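Local coordinates for extracellular ligand-binding receptor (Rhodopseudomonas palustris, PDB 3SG0), which binds benzoylformate and probably related aromatic acids, probably as the periplasmic solute-binding component of a transport system, at residues S96-T99 / P100-L103; T118-A122 / A123-A127; V139-D143 / D144-E148; I165-S168 / D169-E173. One frame throughout, in Å; residues are numbered along the deposited sequence.

Interaction 1: residues S96-T99 / P100-L103; sequences SSLT and PVSL. With 173 (benzoyl-formic acid), chain B.
The N-terminal turn of helix 99-111 forms an anion-binding site, in which Ser96, Leu98 and Thr99 lead into Val101, Ser102 and Leu103 while backbone and side chain of Thr99 hold the carboxylate of benzoyl-formic acid. Leu98 is the N-cap residue. Just after it, Thr99 N meets ligand O1A at 2.7 Å, almost perfectly straight at 176°, and Thr99 OG1 donates to O1B, also at 2.7 Å. The hydroxyl stands anti to the carbonyl carbon and beside the backbone N (chi1 -67°), which lets one residue grip both carboxylate oxygens. The helix start would probably also steady the negative charge.

One turn on, Ser102 ties the loop to the helix. Its OG donates to Leu98 O at 2.8 Å from 40° above the carbonyl plane, and Ser102 N reaches the same oxygen at 2.9 Å closer to that plane. OG also accepts a weak bond from Ser96 N. With an alanine in place of Ser102, Leu98 O would probably lose one of its two donors and Ser96 N its weak acceptor. Pro100 suits the first turn, where no N-H is needed for a helical bond. Val101 CG1 presses on Ser96 CB at a tight 3.4 Å, its other methyl, CG2, lying 4.0 Å from Leu98 CB.

The loop follows strand 92-94, with Leu43 of helix 41-50 against Leu98 and Ala170 and Tyr171 of helix 170-186 against Thr99.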
loop_
_atom_site.group_PDB
_atom_site.type_symbol
_atom_site.label_atom_id
_atom_site.label_comp_id
_atom_site.label_asym_id
_atom_site.label_seq_id
_atom_site.Cartn_x
_atom_site.Cartn_y
_atom_site.Cartn_z
ATOM N N SER A 96 7.598 2.139 -5.997
ATOM C CA SER A 96 6.975 1.046 -6.719
ATOM C C SER A 96 5.758 0.567 -5.917
ATOM O O SER A 96 5.205 1.307 -5.093
ATOM C CB SER A 96 8.010 -0.064 -6.919
ATOM O OG SER A 96 7.474 -1.182 -7.616
ATOM N N SER A 97 5.350 -0.673 -6.173
ATOM C CA SER A 97 4.184 -1.277 -5.541
ATOM C C SER A 97 4.499 -1.952 -4.218
ATOM O O SER A 97 3.600 -2.146 -3.396
ATOM C CB SER A 97 3.613 -2.355 -6.458
ATOM O OG SER A 97 3.397 -1.889 -7.779
ATOM N N LEU A 98 5.753 -2.365 -4.056
ATOM C CA LEU A 98 6.176 -3.191 -2.926
ATOM C C LEU A 98 7.282 -2.495 -2.162
ATOM O O LEU A 98 8.038 -1.705 -2.734
ATOM C CB LEU A 98 6.711 -4.547 -3.393
ATOM C CG LEU A 98 5.945 -5.285 -4.484
ATOM C CD1 LEU A 98 6.606 -6.634 -4.781
ATOM C CD2 LEU A 98 4.490 -5.463 -4.106
ATOM N N THR A 99 7.399 -2.820 -0.885
ATOM C CA THR A 99 8.392 -2.201 -0.028
ATOM C C THR A 99 9.842 -2.488 -0.446
ATOM O O THR A 99 10.625 -1.553 -0.599
ATOM C CB THR A 99 8.135 -2.553 1.449
ATOM O OG1 THR A 99 6.916 -1.936 1.875
ATOM C CG2 THR A 99 9.265 -2.061 2.322
ATOM N N PRO A 100 10.226 -3.763 -0.641
ATOM C CA PRO A 100 11.620 -4.017 -1.029
ATOM C C PRO A 100 11.988 -3.337 -2.349
ATOM O O PRO A 100 13.133 -2.929 -2.556
ATOM C CB PRO A 100 11.675 -5.551 -1.174
ATOM C CG PRO A 100 10.243 -5.999 -1.306
ATOM C CD PRO A 100 9.454 -5.012 -0.497
ATOM N N VAL A 101 11.021 -3.238 -3.246
ATOM C CA VAL A 101 11.250 -2.651 -4.557
ATOM C C VAL A 101 11.364 -1.131 -4.461
ATOM O O VAL A 101 12.126 -0.500 -5.199
ATOM C CB VAL A 101 10.143 -3.080 -5.541
ATOM C CG1 VAL A 101 10.404 -2.529 -6.913
ATOM C CG2 VAL A 101 10.040 -4.600 -5.587
ATOM N N SER A 102 10.619 -0.545 -3.526
ATOM C CA SER A 102 10.589 0.908 -3.345
ATOM C C SER A 102 11.769 1.473 -2.569
ATOM O O SER A 102 12.160 2.617 -2.786
ATOM C CB SER A 102 9.310 1.318 -2.624
ATOM O OG SER A 102 8.169 1.033 -3.411
ATOM N N LEU A 103 12.315 0.699 -1.638
ATOM C CA LEU A 103 13.373 1.211 -0.774
ATOM C C LEU A 103 14.542 1.883 -1.507
ATOM O O LEU A 103 14.931 2.986 -1.137
ATOM C CB LEU A 103 13.876 0.123 0.179
ATOM C CG LEU A 103 13.039 -0.041 1.443
ATOM C CD1 LEU A 103 13.363 -1.360 2.139
ATOM C CD2 LEU A 103 13.250 1.146 2.380
HETATM O O1B 173 B . 4.587 -2.718 0.794
HETATM C C1 173 B . 4.531 -3.833 0.348
HETATM O O1A 173 B . 5.653 -4.625 0.131
HETATM C C2 173 B . 3.206 -4.535 0.216
HETATM O O2 173 B . 3.161 -5.714 0.033
HETATM C C1G 173 B . 1.976 -3.684 0.261
HETATM C C2D 173 B . 1.940 -2.388 -0.543
HETATM C C2E 173 B . 0.713 -1.501 -0.490
HETATM C C3 173 B . -0.467 -1.916 0.387
HETATM C C1E 173 B . -0.400 -3.228 1.191
HETATM C C1D 173 B . 0.816 -4.128 1.133
#

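Interaction 2: residues T118-A122 / A123-A127; sequences TMAAA and AILVA. With 173 (benzoyl-formic acid), chain B.
Leu125 lays its CD1 methyl on Ala120 CB, 3.6 Å away, and the same methyl reaches Thr118 OG1 at 4.0 Å, the leucine and threonine side chains meeting at about a right angle. With CG anti to the carbonyl carbon (chi1 -64°), the leucine turns back over the loop that precedes it. An alanine suits position 120, since its methyl fits between Leu125 CD1 and the ligand: Ala120 CB has Leu125 CD1 as one neighbour and O1B of benzoyl-formic acid, at 3.5 Å, as another.

A short 3-10 turn brings the leucine round. Leu125 N donates to Ala122 O at 3.1 Å, a fairly straight bond (162°) whose donor stands 46° out of the carbonyl plane. Ala123 O then takes both Val126 N and Ala127 N, closing the turn. Thr118 OG1, hydrogen-bonded to Ser102 OG of helix 99-111, also accepts a long, weak bond from Ala120 N.

Within this loop the backbone of Ala121 binds the ligand: its N-H reaches ligand O1B at 3.0 Å. A loop at the end of a parallel strand, here 116-118, offering main-chain N-H groups to the ligand is a feature of the binding cleft in periplasmic binding proteins.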
loop_
_atom_site.group_PDB
_atom_site.type_symbol
_atom_site.label_atom_id
_atom_site.label_comp_id
_atom_site.label_asym_id
_atom_site.label_seq_id
_atom_site.Cartn_x
_atom_site.Cartn_y
_atom_site.Cartn_z
ATOM N N THR A 118 5.595 6.986 -3.253
ATOM C CA THR A 118 5.666 5.536 -3.206
ATOM C C THR A 118 4.276 4.942 -3.037
ATOM O O THR A 118 3.416 5.551 -2.398
ATOM C CB THR A 118 6.627 5.034 -2.115
ATOM O OG1 THR A 118 6.739 3.612 -2.219
ATOM C CG2 THR A 118 6.154 5.378 -0.710
HETATM N N MSE A 119 4.051 3.764 -3.617
HETATM C CA MSE A 119 2.756 3.092 -3.512
HETATM C C MSE A 119 2.778 1.913 -2.536
HETATM O O MSE A 119 1.785 1.187 -2.410
HETATM C CB MSE A 119 2.248 2.663 -4.894
HETATM C CG MSE A 119 2.024 3.845 -5.828
HETATM SE SE MSE A 119 1.308 3.352 -7.551
HETATM C CE MSE A 119 2.898 2.512 -8.313
ATOM N N ALA A 120 3.894 1.739 -1.835
ATOM C CA ALA A 120 4.074 0.623 -0.920
ATOM C C ALA A 120 3.743 1.027 0.520
ATOM O O ALA A 120 3.394 2.183 0.782
ATOM C CB ALA A 120 5.487 0.085 -1.051
ATOM N N ALA A 121 3.852 0.076 1.446
ATOM C CA ALA A 121 3.198 0.214 2.752
ATOM C C ALA A 121 4.092 0.412 3.972
ATOM O O ALA A 121 3.638 0.979 4.968
ATOM C CB ALA A 121 2.288 -0.992 3.003
ATOM N N ALA A 122 5.318 -0.103 3.960
ATOM C CA ALA A 122 6.108 -0.123 5.200
ATOM C C ALA A 122 6.476 1.269 5.708
ATOM O O ALA A 122 6.843 2.146 4.935
ATOM C CB ALA A 122 7.357 -0.951 5.023
ATOM N N ALA A 123 6.395 1.457 7.022
ATOM C CA ALA A 123 6.674 2.757 7.624
ATOM C C ALA A 123 8.055 3.293 7.265
ATOM O O ALA A 123 8.220 4.503 7.090
ATOM C CB ALA A 123 6.528 2.674 9.134
ATOM N N ILE A 124 9.036 2.400 7.140
ATOM C CA ILE A 124 10.418 2.792 6.888
ATOM C C ILE A 124 10.582 3.570 5.578
ATOM O O ILE A 124 11.589 4.251 5.366
ATOM C CB ILE A 124 11.342 1.547 6.924
ATOM C CG1 ILE A 124 12.816 1.938 6.950
ATOM C CG2 ILE A 124 11.070 0.622 5.756
ATOM C CD1 ILE A 124 13.732 0.768 7.230
ATOM N N LEU A 125 9.601 3.468 4.685
ATOM C CA LEU A 125 9.682 4.218 3.436
ATOM C C LEU A 125 9.696 5.733 3.649
ATOM O O LEU A 125 10.272 6.458 2.836
ATOM C CB LEU A 125 8.566 3.807 2.484
ATOM C CG LEU A 125 8.651 2.345 2.017
ATOM C CD1 LEU A 125 7.359 1.920 1.345
ATOM C CD2 LEU A 125 9.844 2.140 1.096
ATOM N N VAL A 126 9.067 6.217 4.726
ATOM C CA VAL A 126 9.034 7.663 4.981
ATOM C C VAL A 126 9.331 8.076 6.416
ATOM O O VAL A 126 9.413 9.275 6.695
ATOM C CB VAL A 126 7.682 8.318 4.588
ATOM C CG1 VAL A 126 7.464 8.231 3.093
ATOM C CG2 VAL A 126 6.512 7.718 5.378
ATOM N N ALA A 127 9.474 7.119 7.326
ATOM C CA ALA A 127 9.590 7.429 8.751
ATOM C C ALA A 127 10.717 6.627 9.376
ATOM O O ALA A 127 10.955 5.485 8.987
ATOM C CB ALA A 127 8.287 7.105 9.467
HETATM O O1B 173 B . 4.587 -2.718 0.794
HETATM C C1 173 B . 4.531 -3.833 0.348
HETATM O O1A 173 B . 5.653 -4.625 0.131
HETATM C C2 173 B . 3.206 -4.535 0.216
HETATM O O2 173 B . 3.161 -5.714 0.033
HETATM C C1G 173 B . 1.976 -3.684 0.261
HETATM C C2D 173 B . 1.940 -2.388 -0.543
HETATM C C2E 173 B . 0.713 -1.501 -0.490
HETATM C C3 173 B . -0.467 -1.916 0.387
HETATM C C1E 173 B . -0.400 -3.228 1.191
HETATM C C1D 173 B . 0.816 -4.128 1.133
#

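Interaction 3: residues V139-D143 / D144-E148; sequences VVPND and DIMAE
Asp143 O receives Ala147 N at 2.8 Å, a straight i to i+4 bond (161°) that opens helix 143-156. One residue earlier, Asn142 O takes a weak bond from Ile145 N, as can happen where a helix is just winding up. Asn142 sits at the N-cap, but its side chain makes no capping bond: OD1 goes to Lys138, while ND2 donates to a water at 2.9 Å. That water in turn donates to Asp144 OD1 at 2.8 Å, bridging an amide and a carboxylate that run side by side with their planes 44° apart. Asp144 holds CG between its backbone N and carbonyl carbon (chi1 58°), which folds OD1 back over the loop to 3.1 Å from Asn142 CB, a close approach, and lets it accept a weak bond from Ile145 N.

On the apolar side, the side chain of Met146, present as selenomethionine, bends at its second torsion and carries CE to 3.4 Å from Pro141 CB, tighter than usual for two carbons. The rigid proline ring gives that methyl a fixed surface to lie on.

Asp143 directs OD1 to Tyr175 of helix 170-186 and to His247. The loop itself runs from strand 136-138 of the six-stranded sheet into helix 143-156, which leads on to strand 161-167 of the four-stranded one, and Val139 rests on helix 306-328.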
loop_
_atom_site.group_PDB
_atom_site.type_symbol
_atom_site.label_atom_id
_atom_site.label_comp_id
_atom_site.label_asym_id
_atom_site.label_seq_id
_atom_site.Cartn_x
_atom_site.Cartn_y
_atom_site.Cartn_z
ATOM N N VAL A 139 0.901 7.505 0.235
ATOM C CA VAL A 139 -0.535 7.485 0.500
ATOM C C VAL A 139 -1.049 6.257 1.242
ATOM O O VAL A 139 -2.106 6.344 1.871
ATOM C CB VAL A 139 -1.380 7.695 -0.775
ATOM C CG1 VAL A 139 -1.113 9.070 -1.366
ATOM C CG2 VAL A 139 -1.181 6.567 -1.786
ATOM N N VAL A 140 -0.364 5.117 1.188
ATOM C CA VAL A 140 -0.845 3.951 1.936
ATOM C C VAL A 140 -0.502 4.183 3.401
ATOM O O VAL A 140 0.622 4.556 3.704
ATOM C CB VAL A 140 -0.178 2.655 1.443
ATOM C CG1 VAL A 140 -0.587 1.481 2.323
ATOM C CG2 VAL A 140 -0.548 2.387 -0.006
ATOM N N PRO A 141 -1.458 3.984 4.328
ATOM C CA PRO A 141 -1.088 4.201 5.734
ATOM C C PRO A 141 0.071 3.323 6.189
ATOM O O PRO A 141 0.158 2.147 5.840
ATOM C CB PRO A 141 -2.376 3.846 6.484
ATOM C CG PRO A 141 -3.464 4.165 5.492
ATOM C CD PRO A 141 -2.893 3.677 4.186
ATOM N N ASN A 142 0.962 3.914 6.979
ATOM C CA ASN A 142 2.090 3.178 7.525
ATOM C C ASN A 142 1.637 1.912 8.246
ATOM O O ASN A 142 0.690 1.929 9.045
ATOM C CB ASN A 142 2.873 4.056 8.496
ATOM C CG ASN A 142 3.700 5.125 7.804
ATOM O OD1 ASN A 142 3.902 5.105 6.591
ATOM N ND2 ASN A 142 4.197 6.067 8.596
ATOM N N ASP A 143 2.351 0.818 7.994
ATOM C CA ASP A 143 1.984 -0.475 8.552
ATOM C C ASP A 143 1.975 -0.499 10.066
ATOM O O ASP A 143 1.244 -1.296 10.647
ATOM C CB ASP A 143 2.904 -1.581 8.032
ATOM C CG ASP A 143 2.604 -1.952 6.602
ATOM O OD1 ASP A 143 1.398 -2.052 6.264
ATOM O OD2 ASP A 143 3.564 -2.131 5.826
ATOM N N ASP A 144 2.769 0.339 10.727
ATOM C CA ASP A 144 2.745 0.326 12.184
ATOM C C ASP A 144 1.381 0.739 12.744
ATOM O O ASP A 144 0.945 0.212 13.772
ATOM C CB ASP A 144 3.920 1.101 12.820
ATOM C CG ASP A 144 4.001 2.559 12.401
ATOM O OD1 ASP A 144 3.445 2.952 11.366
ATOM O OD2 ASP A 144 4.672 3.333 13.126
ATOM N N ILE A 145 0.698 1.654 12.058
ATOM C CA ILE A 145 -0.651 2.051 12.447
ATOM C C ILE A 145 -1.593 0.856 12.365
ATOM O O ILE A 145 -2.384 0.592 13.271
ATOM C CB ILE A 145 -1.179 3.175 11.530
ATOM C CG1 ILE A 145 -0.312 4.430 11.657
ATOM C CG2 ILE A 145 -2.639 3.489 11.835
ATOM C CD1 ILE A 145 -0.575 5.466 10.572
HETATM N N MSE A 146 -1.501 0.127 11.261
HETATM C CA MSE A 146 -2.353 -1.029 11.052
HETATM C C MSE A 146 -2.023 -2.156 12.024
HETATM O O MSE A 146 -2.924 -2.815 12.550
HETATM C CB MSE A 146 -2.245 -1.517 9.606
HETATM C CG MSE A 146 -2.688 -0.468 8.586
HETATM SE SE MSE A 146 -4.585 -0.002 8.776
HETATM C CE MSE A 146 -4.682 1.601 7.706
ATOM N N ALA A 147 -0.733 -2.379 12.263
ATOM C CA ALA A 147 -0.296 -3.428 13.179
ATOM C C ALA A 147 -0.786 -3.145 14.598
ATOM O O ALA A 147 -1.207 -4.056 15.314
ATOM C CB ALA A 147 1.211 -3.560 13.149
ATOM N N GLU A 148 -0.742 -1.886 15.016
ATOM C CA GLU A 148 -1.248 -1.535 16.337
ATOM C C GLU A 148 -2.745 -1.806 16.428
ATOM O O GLU A 148 -3.220 -2.356 17.427
ATOM C CB GLU A 148 -0.946 -0.073 16.673
ATOM C CG GLU A 148 0.530 0.232 16.877
ATOM C CD GLU A 148 1.102 -0.363 18.155
ATOM O OE1 GLU A 148 0.328 -0.928 18.955
ATOM O OE2 GLU A 148 2.330 -0.261 18.360
HETATM O O HOH W 1 3.204 5.763 11.318
#

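Interaction 4: residues I165-S168 / D169-E173; sequences IGFS and DAYGE. With 173 (benzoyl-formic acid), chain B.
The rings of Phe167 and Tyr171 meet obliquely through their CD2 atoms, 4.1 Å apart, and benzoyl-formic acid covers one face of the tyrosine, with keto O2 3.8 Å above the plane over the ring centre. Tyr171 and Tyr175 meet edge-to-face. Tyr171 CE1 comes within 3.4 Å of ligand C1D. CG anti to the backbone N (chi1 176°) swings the ring out to the ligand, and OH bonds Thr246. A leucine in its place would probably leave the ligand without this flat cover and Thr246 without its hydroxyl partner.

Beside the Phe167 ring lies the carboxylate of Asp169, its plane turned 70° from it. Asp169 is the N-cap of helix 170-186 in the beta-alpha-beta unit that starts with strand 161-167: OD1 accepts from Gly172 N at 3.1 Å and, weakly, from Tyr171 N, while OD2 forms a salt bridge with Arg198, itself bonded to the ligand. An inverse gamma turn centred on Ser168 joins strand to helix, with a weak bond from Asp169 N to Phe167 O.

Glycine suits position 172, as a beta carbon there would collide with Phe167 O. That oxygen instead receives the CA-H of Gly172 at 3.5 Å and a water, 2.8 Å away, that also donates to Glu173 OE2, which His193 also holds.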
loop_
_atom_site.group_PDB
_atom_site.type_symbol
_atom_site.label_atom_id
_atom_site.label_comp_id
_atom_site.label_asym_id
_atom_site.label_seq_id
_atom_site.Cartn_x
_atom_site.Cartn_y
_atom_site.Cartn_z
ATOM N N ILE A 165 3.450 -15.998 10.670
ATOM C CA ILE A 165 4.261 -16.202 9.473
ATOM C C ILE A 165 4.158 -14.942 8.628
ATOM O O ILE A 165 3.086 -14.347 8.516
ATOM C CB ILE A 165 3.824 -17.445 8.659
ATOM C CG1 ILE A 165 4.729 -17.634 7.439
ATOM C CG2 ILE A 165 2.349 -17.377 8.261
ATOM C CD1 ILE A 165 4.491 -18.941 6.695
ATOM N N GLY A 166 5.267 -14.516 8.044
ATOM C CA GLY A 166 5.233 -13.329 7.209
ATOM C C GLY A 166 6.357 -13.349 6.198
ATOM O O GLY A 166 7.248 -14.204 6.254
ATOM N N PHE A 167 6.328 -12.408 5.266
ATOM C CA PHE A 167 7.390 -12.325 4.280
ATOM C C PHE A 167 8.722 -12.027 4.965
ATOM O O PHE A 167 8.796 -11.234 5.915
ATOM C CB PHE A 167 7.135 -11.191 3.293
ATOM C CG PHE A 167 6.048 -11.453 2.273
ATOM C CD1 PHE A 167 5.720 -12.734 1.830
ATOM C CD2 PHE A 167 5.386 -10.371 1.717
ATOM C CE1 PHE A 167 4.732 -12.910 0.858
ATOM C CE2 PHE A 167 4.416 -10.537 0.756
ATOM C CZ PHE A 167 4.088 -11.801 0.312
ATOM N N SER A 168 9.784 -12.616 4.428
ATOM C CA SER A 168 11.147 -12.336 4.871
ATOM C C SER A 168 11.671 -11.063 4.200
ATOM O O SER A 168 12.678 -11.087 3.482
ATOM C CB SER A 168 12.055 -13.526 4.561
ATOM O OG SER A 168 11.841 -13.968 3.234
ATOM N N ASP A 169 10.971 -9.955 4.414
ATOM C CA ASP A 169 11.402 -8.668 3.887
ATOM C C ASP A 169 10.899 -7.564 4.801
ATOM O O ASP A 169 10.284 -7.840 5.838
ATOM C CB ASP A 169 10.952 -8.467 2.429
ATOM C CG ASP A 169 9.439 -8.395 2.260
ATOM O OD1 ASP A 169 8.717 -8.015 3.204
ATOM O OD2 ASP A 169 8.972 -8.709 1.142
ATOM N N ALA A 170 11.161 -6.315 4.434
ATOM C CA ALA A 170 10.849 -5.205 5.325
ATOM C C ALA A 170 9.345 -5.012 5.532
ATOM O O ALA A 170 8.923 -4.474 6.552
ATOM C CB ALA A 170 11.490 -3.920 4.831
ATOM N N TYR A 171 8.532 -5.444 4.569
ATOM C CA TYR A 171 7.082 -5.385 4.760
ATOM C C TYR A 171 6.645 -6.342 5.865
ATOM O O TYR A 171 5.995 -5.944 6.837
ATOM C CB TYR A 171 6.338 -5.708 3.466
ATOM C CG TYR A 171 4.835 -5.751 3.650
ATOM C CD1 TYR A 171 4.098 -4.577 3.770
ATOM C CD2 TYR A 171 4.156 -6.961 3.719
ATOM C CE1 TYR A 171 2.735 -4.611 3.948
ATOM C CE2 TYR A 171 2.788 -7.005 3.903
ATOM C CZ TYR A 171 2.083 -5.820 4.012
ATOM O OH TYR A 171 0.714 -5.812 4.183
ATOM N N GLY A 172 7.000 -7.615 5.728
ATOM C CA GLY A 172 6.635 -8.588 6.741
ATOM C C GLY A 172 7.207 -8.218 8.092
ATOM O O GLY A 172 6.507 -8.227 9.105
ATOM N N GLU A 173 8.490 -7.884 8.118
ATOM C CA GLU A 173 9.156 -7.607 9.386
ATOM C C GLU A 173 8.615 -6.367 10.095
ATOM O O GLU A 173 8.693 -6.269 11.318
ATOM C CB GLU A 173 10.674 -7.528 9.202
ATOM C CG GLU A 173 11.305 -8.887 8.922
ATOM C CD GLU A 173 11.109 -9.860 10.076
ATOM O OE1 GLU A 173 11.730 -9.658 11.140
ATOM O OE2 GLU A 173 10.327 -10.818 9.933
HETATM O O1B 173 B . 4.587 -2.718 0.794
HETATM C C1 173 B . 4.531 -3.833 0.348
HETATM O O1A 173 B . 5.653 -4.625 0.131
HETATM C C2 173 B . 3.206 -4.535 0.216
HETATM O O2 173 B . 3.161 -5.714 0.033
HETATM C C1G 173 B . 1.976 -3.684 0.261
HETATM C C2D 173 B . 1.940 -2.388 -0.543
HETATM C C2E 173 B . 0.713 -1.501 -0.490
HETATM C C3 173 B . -0.467 -1.916 0.387
HETATM C C1E 173 B . -0.400 -3.228 1.191
HETATM C C1D 173 B . 0.816 -4.128 1.133
HETATM O O HOH W 2 7.932 -11.309 8.613
#

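Interactions 1, 2 and 4 all touch one bound acid, whereas interaction 3 reaches the pocket through Val140. Interactions 1 and 2 follow strands of the six-stranded sheet and supply N-H and hydroxyl donors to the carboxylate; they are joined by bonds from Met119 N to Ser96 O and between Thr99 OG1 and Ala122 N. Interaction 4, in the beta-alpha-beta unit of the four-stranded sheet, offers an aromatic face instead and is only partly buried, unlike the other three. Interaction 3 lies on the connection between the two sheets, consistent with a crossing between lobes: Asp143 is backbone-bonded to Ala121 of interaction 2 and packs on Tyr171 of interaction 4. Three of the four, all but interaction 2, lie at helix starts.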